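Local coordinates for cell division control protein 45 cdc45 putative (Entamoeba histolytica, PDB 6CC2) that is a Cdc45-family protein, probably a RecJ-like component of the replicative CMG helicase that helps unwind DNA during chromosome replication, at residues A[424-428]-A[458-464]; A[41-45]-A[186-190]. All blocks are in the same frame, centred on the assembly; numbering follows the deposited sequence.

Contact 1 of 2, residues A[424-428]-A[458-464]; sequences ANKYR and SSRRYKK. With EDO (1,2-ethanediol), chain C.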
loop_
_atom_site.group_PDB
_atom_site.type_symbol
_atom_site.label_atom_id
_atom_site.label_comp_id
_atom_site.label_asym_id
_atom_site.label_seq_id
_atom_site.Cartn_x
_atom_site.Cartn_y
_atom_site.Cartn_z
ATOM N N ALA A 424 3.628 -27.139 3.693
ATOM C CA ALA A 424 3.264 -27.671 2.378
ATOM C C ALA A 424 3.341 -26.626 1.273
ATOM O O ALA A 424 2.677 -26.763 0.231
ATOM C CB ALA A 424 1.863 -28.291 2.420
ATOM N N ASN A 425 4.164 -25.599 1.454
ATOM C CA ASN A 425 4.254 -24.497 0.496
ATOM C C ASN A 425 2.890 -23.889 0.207
ATOM O O ASN A 425 2.619 -23.415 -0.892
ATOM C CB ASN A 425 4.924 -24.950 -0.795
ATOM C CG ASN A 425 6.384 -25.202 -0.609
ATOM O OD1 ASN A 425 7.089 -24.360 -0.060
ATOM N ND2 ASN A 425 6.837 -26.360 -1.020
ATOM N N LYS A 426 2.022 -23.901 1.198
ATOM C CA LYS A 426 0.726 -23.230 1.129
ATOM C C LYS A 426 0.692 -21.972 1.969
ATOM O O LYS A 426 0.051 -20.986 1.593
ATOM C CB LYS A 426 -0.376 -24.181 1.596
ATOM C CG LYS A 426 -0.446 -25.500 0.834
ATOM C CD LYS A 426 -1.377 -25.402 -0.354
ATOM C CE LYS A 426 -1.543 -26.755 -1.034
ATOM N NZ LYS A 426 -2.600 -26.709 -2.079
ATOM N N TYR A 427 1.368 -21.983 3.111
ATOM C CA TYR A 427 1.414 -20.851 4.005
ATOM C C TYR A 427 2.553 -21.082 4.975
ATOM O O TYR A 427 2.981 -22.212 5.201
ATOM C CB TYR A 427 0.095 -20.654 4.782
ATOM C CG TYR A 427 -0.348 -21.879 5.540
ATOM C CD1 TYR A 427 -1.133 -22.854 4.936
ATOM C CD2 TYR A 427 0.023 -22.074 6.866
ATOM C CE1 TYR A 427 -1.519 -23.992 5.615
ATOM C CE2 TYR A 427 -0.355 -23.217 7.546
ATOM C CZ TYR A 427 -1.125 -24.177 6.913
ATOM O OH TYR A 427 -1.530 -25.313 7.584
ATOM N N ARG A 428 3.035 -19.994 5.536
ATOM C CA ARG A 428 3.907 -20.046 6.695
ATOM C C ARG A 428 3.042 -19.837 7.932
ATOM O O ARG A 428 2.052 -19.104 7.890
ATOM C CB ARG A 428 5.005 -19.000 6.660
ATOM C CG ARG A 428 5.996 -19.239 5.570
ATOM C CD ARG A 428 7.199 -18.315 5.712
ATOM N NE ARG A 428 8.185 -18.744 4.729
ATOM C CZ ARG A 428 8.296 -18.262 3.497
ATOM N NH1 ARG A 428 7.544 -17.249 3.099
ATOM N NH2 ARG A 428 9.198 -18.775 2.680
ATOM N N SER A 458 10.160 -13.199 5.904
ATOM C CA SER A 458 10.427 -14.624 5.699
ATOM C C SER A 458 10.518 -14.953 4.215
ATOM O O SER A 458 11.390 -15.722 3.803
ATOM C CB SER A 458 9.348 -15.480 6.376
ATOM O OG SER A 458 8.050 -15.255 5.817
ATOM N N SER A 459 9.653 -14.347 3.385
ATOM C CA SER A 459 9.715 -14.615 1.948
ATOM C C SER A 459 11.026 -14.171 1.348
ATOM O O SER A 459 11.591 -14.866 0.490
ATOM C CB SER A 459 8.558 -13.914 1.232
ATOM O OG SER A 459 7.319 -14.474 1.604
ATOM N N ARG A 460 11.532 -13.005 1.769
ATOM C CA ARG A 460 12.843 -12.572 1.274
ATOM C C ARG A 460 13.968 -13.457 1.794
ATOM O O ARG A 460 14.928 -13.750 1.063
ATOM C CB ARG A 460 13.064 -11.107 1.666
ATOM C CG ARG A 460 12.092 -10.149 1.002
ATOM C CD ARG A 460 12.508 -8.670 1.210
ATOM N NE ARG A 460 11.566 -7.741 0.575
ATOM C CZ ARG A 460 11.610 -7.357 -0.674
ATOM N NH1 ARG A 460 12.599 -7.759 -1.477
ATOM N NH2 ARG A 460 10.676 -6.518 -1.130
ATOM N N ARG A 461 13.882 -13.887 3.044
ATOM C CA ARG A 461 14.959 -14.690 3.629
ATOM C C ARG A 461 15.106 -16.020 2.899
ATOM O O ARG A 461 16.224 -16.490 2.661
ATOM C CB ARG A 461 14.683 -14.913 5.109
ATOM C CG ARG A 461 15.602 -15.960 5.742
ATOM C CD ARG A 461 15.589 -15.815 7.248
ATOM N NE ARG A 461 16.244 -14.586 7.650
ATOM C CZ ARG A 461 16.526 -14.259 8.903
ATOM N NH1 ARG A 461 16.211 -15.088 9.886
ATOM N NH2 ARG A 461 17.122 -13.106 9.169
ATOM N N TYR A 462 13.983 -16.629 2.513
ATOM C CA TYR A 462 14.003 -17.942 1.882
ATOM C C TYR A 462 13.727 -17.906 0.390
ATOM O O TYR A 462 13.735 -18.973 -0.259
ATOM C CB TYR A 462 13.018 -18.861 2.605
ATOM C CG TYR A 462 13.395 -19.006 4.059
ATOM C CD1 TYR A 462 14.593 -19.632 4.424
ATOM C CD2 TYR A 462 12.593 -18.512 5.058
ATOM C CE1 TYR A 462 14.964 -19.736 5.749
ATOM C CE2 TYR A 462 12.950 -18.617 6.386
ATOM C CZ TYR A 462 14.131 -19.240 6.727
ATOM O OH TYR A 462 14.503 -19.355 8.049
ATOM N N LYS A 463 13.574 -16.718 -0.192
ATOM C CA LYS A 463 13.349 -16.549 -1.620
ATOM C C LYS A 463 12.148 -17.391 -2.061
ATOM O O LYS A 463 12.191 -18.130 -3.042
ATOM C CB LYS A 463 14.594 -16.902 -2.440
ATOM C CG LYS A 463 15.814 -16.086 -2.117
ATOM C CD LYS A 463 15.577 -14.606 -2.263
ATOM C CE LYS A 463 16.862 -13.806 -2.064
ATOM N NZ LYS A 463 17.775 -13.912 -3.239
ATOM N N LYS A 464 11.065 -17.286 -1.294
ATOM C CA LYS A 464 9.857 -18.057 -1.540
ATOM C C LYS A 464 8.699 -17.286 -0.917
ATOM O O LYS A 464 8.621 -17.221 0.311
ATOM C CB LYS A 464 9.975 -19.448 -0.926
ATOM C CG LYS A 464 8.681 -20.280 -0.932
ATOM C CD LYS A 464 8.177 -20.596 -2.315
ATOM C CE LYS A 464 7.062 -21.637 -2.258
ATOM N NZ LYS A 464 6.420 -21.872 -3.581
HETATM C C1 EDO C . 9.025 -20.280 8.169
HETATM O O1 EDO C . 9.805 -19.067 8.274
HETATM C C2 EDO C . 9.679 -21.256 7.187
HETATM O O2 EDO C . 9.801 -20.668 5.890
HETATM O O HOH W 1 5.383 -15.666 4.163
#

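Contact 2 of 2, residues A[41-45]-A[186-190]; sequences ILSMM and ALAIA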
loop_
_atom_site.group_PDB
_atom_site.type_symbol
_atom_site.label_atom_id
_atom_site.label_comp_id
_atom_site.label_asym_id
_atom_site.label_seq_id
_atom_site.Cartn_x
_atom_site.Cartn_y
_atom_site.Cartn_z
ATOM N N ILE A 41 -7.921 13.160 -7.134
ATOM C CA ILE A 41 -7.894 13.731 -8.480
ATOM C C ILE A 41 -9.308 13.882 -9.034
ATOM O O ILE A 41 -9.665 14.914 -9.614
ATOM C CB ILE A 41 -6.997 12.862 -9.392
ATOM C CG1 ILE A 41 -5.543 13.003 -8.944
ATOM C CG2 ILE A 41 -7.145 13.277 -10.843
ATOM C CD1 ILE A 41 -4.548 12.128 -9.721
ATOM N N LEU A 42 -10.137 12.839 -8.882
ATOM C CA LEU A 42 -11.537 12.969 -9.260
ATOM C C LEU A 42 -12.208 14.092 -8.484
ATOM O O LEU A 42 -13.004 14.872 -9.041
ATOM C CB LEU A 42 -12.279 11.661 -9.040
ATOM C CG LEU A 42 -11.801 10.489 -9.902
ATOM C CD1 LEU A 42 -12.433 9.198 -9.369
ATOM C CD2 LEU A 42 -12.115 10.687 -11.366
ATOM N N SER A 43 -11.932 14.184 -7.183
ATOM C CA SER A 43 -12.629 15.178 -6.378
ATOM C C SER A 43 -12.259 16.593 -6.787
ATOM O O SER A 43 -13.078 17.505 -6.667
ATOM C CB SER A 43 -12.343 14.951 -4.896
ATOM O OG SER A 43 -11.003 15.308 -4.594
HETATM N N MSE A 44 -11.049 16.808 -7.280
HETATM C CA MSE A 44 -10.639 18.129 -7.738
HETATM C C MSE A 44 -11.459 18.584 -8.943
HETATM O O MSE A 44 -11.858 19.742 -9.029
HETATM C CB MSE A 44 -9.153 18.140 -8.095
HETATM C CG MSE A 44 -8.262 17.932 -6.899
HETATM SE SE MSE A 44 -6.461 17.440 -7.431
HETATM C CE MSE A 44 -5.834 19.186 -8.089
HETATM N N MSE A 45 -11.670 17.666 -9.885
HETATM C CA MSE A 45 -12.509 17.939 -11.048
HETATM C C MSE A 45 -13.941 18.189 -10.606
HETATM O O MSE A 45 -14.564 19.152 -11.032
HETATM C CB MSE A 45 -12.454 16.767 -12.023
HETATM C CG MSE A 45 -11.113 16.621 -12.720
HETATM SE SE MSE A 45 -11.211 15.258 -14.094
HETATM C CE MSE A 45 -10.677 13.727 -13.004
ATOM N N ALA A 186 -7.240 8.391 -13.148
ATOM C CA ALA A 186 -7.919 9.658 -12.872
ATOM C C ALA A 186 -7.204 10.811 -13.569
ATOM O O ALA A 186 -7.855 11.696 -14.162
ATOM C CB ALA A 186 -8.007 9.904 -11.371
ATOM N N LEU A 187 -5.873 10.806 -13.530
ATOM C CA LEU A 187 -5.077 11.795 -14.257
ATOM C C LEU A 187 -5.350 11.723 -15.749
ATOM O O LEU A 187 -5.449 12.761 -16.426
ATOM C CB LEU A 187 -3.586 11.582 -13.989
ATOM C CG LEU A 187 -2.629 12.471 -14.781
ATOM C CD1 LEU A 187 -2.768 13.955 -14.398
ATOM C CD2 LEU A 187 -1.181 11.982 -14.547
ATOM N N ALA A 188 -5.521 10.506 -16.280
ATOM C CA ALA A 188 -5.812 10.358 -17.706
ATOM C C ALA A 188 -7.166 10.959 -18.071
ATOM O O ALA A 188 -7.311 11.539 -19.146
ATOM C CB ALA A 188 -5.761 8.882 -18.103
ATOM N N ILE A 189 -8.171 10.814 -17.201
ATOM C CA ILE A 189 -9.464 11.455 -17.434
ATOM C C ILE A 189 -9.294 12.964 -17.491
ATOM O O ILE A 189 -9.815 13.628 -18.384
ATOM C CB ILE A 189 -10.478 11.049 -16.344
ATOM C CG1 ILE A 189 -10.761 9.539 -16.422
ATOM C CG2 ILE A 189 -11.745 11.870 -16.476
ATOM C CD1 ILE A 189 -11.540 9.002 -15.230
ATOM N N ALA A 190 -8.573 13.525 -16.522
ATOM C CA ALA A 190 -8.411 14.976 -16.471
ATOM C C ALA A 190 -7.700 15.501 -17.719
ATOM O O ALA A 190 -8.071 16.543 -18.254
ATOM C CB ALA A 190 -7.645 15.367 -15.212
#

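Contact 1 of 2, residues A[424-428]-A[458-464]
The guanidinium of Arg428 carries Ser458 over one face, with Ser458 CB close above it and Ser458 O 3.9 Å from its plane, offset toward the rim. Its edge is a row of polar partners. Arg428 NE gives a nearly straight bond (166°) to O2 of a 1,2-ethanediol, probably from the crystallisation liquor, at 2.8 Å. Arg428 NH1 and NH2 grip a single atom end-on: Lys464 O lies 3.0 Å from NH1 and 2.9 Å from NH2, 3° out of the guanidinium plane. NH1 also donates to water 1, which donates to Ser458 OG, and makes a weak bond to Ser459 OG. The hydroxyls of Ser458 and Ser459 are hydrogen-bonded within their own helix, to Leu454 O and Ala455 O. The Tyr462 ring has Arg461 CG over its centre on one face, while Arg428 NH2 and the diol approach obliquely. Arg428 reaches all this because its chain is extended from CG to NE (chi2 -170°). Lys464 CE comes to 3.5 Å from Asn425 OD1, which accepts a hydrogen bond from Asn422 ND2.

Lys464 O follows a Schellman-type helix end: Lys463 has positive phi, Lys464 N bonds to Ser459 O at 3.1 Å, and the inner Lys463 N to Arg460 O bond is weak. Arg428, on strand 427-432, thus holds the chain just after helix 444-462 and flanks its last turn, whose C-terminal end would probably favour the positive charge.

Contact 2 of 2, residues A[41-45]-A[186-190]
Ile41 and Ala186 meet where the two segments come nearest, CA to CA: Ile41 CG2 sits 3.5 Å from Ala186 CB. That branch is anti to the backbone N of Ile41, while the other branch runs past the alanine until Ile41 CD1 is 4.4 Å from Leu187 CB. Leu42 flanks the same methyl from the next position, with its CG 4.1 Å from Ala186 CB, and its CD2 reaches toward Ile189 CD1. One turn later Met45, modelled as selenomethionine, spans the gap. Its selenium rests 3.7 Å from Ala190 CB, and a bend at the last torsion (chi3 -91°) brings CE to 3.7 Å from Ala186 O and 4.1 Å from Ile189 CG2, crossing Ile189 at about a right angle.

Ala186 and Ala190 form a low ridge one turn apart, met by the larger side chains of helix 33-48, and no hydrogen bond joins the segments. The segment axes run in the same sense, inclined by 28°, and pass 9.6 Å apart. Helix 33-48 is the crossover of a beta-alpha-beta unit between the parallel strands 24-29 and 53-57, and helix 182-192 packs beside it, as expected in a layered alpha/beta fold, consistent with the DHH-like N-terminal part of Cdc45.

In the fold
The two contacts lie on opposite sides of the chain's centre, with centres about 39 Å apart and nearest atoms about 26 Å apart, and they share no helix or strand. Contact 2 is entirely buried: two helices meet almost wholly through aliphatic carbon and one selenium atom, next to the parallel sheet formed by the early part of the chain. Contact 1 is only partly buried and joins a strand of the C-terminal mixed sheet to a helix end; an arginine, serines, a backbone carbonyl, water and a diol do the work. Contact 2 bridges 140 intervening residues, whereas contact 1 closes a local excursion of 29, mostly helix, within the later part.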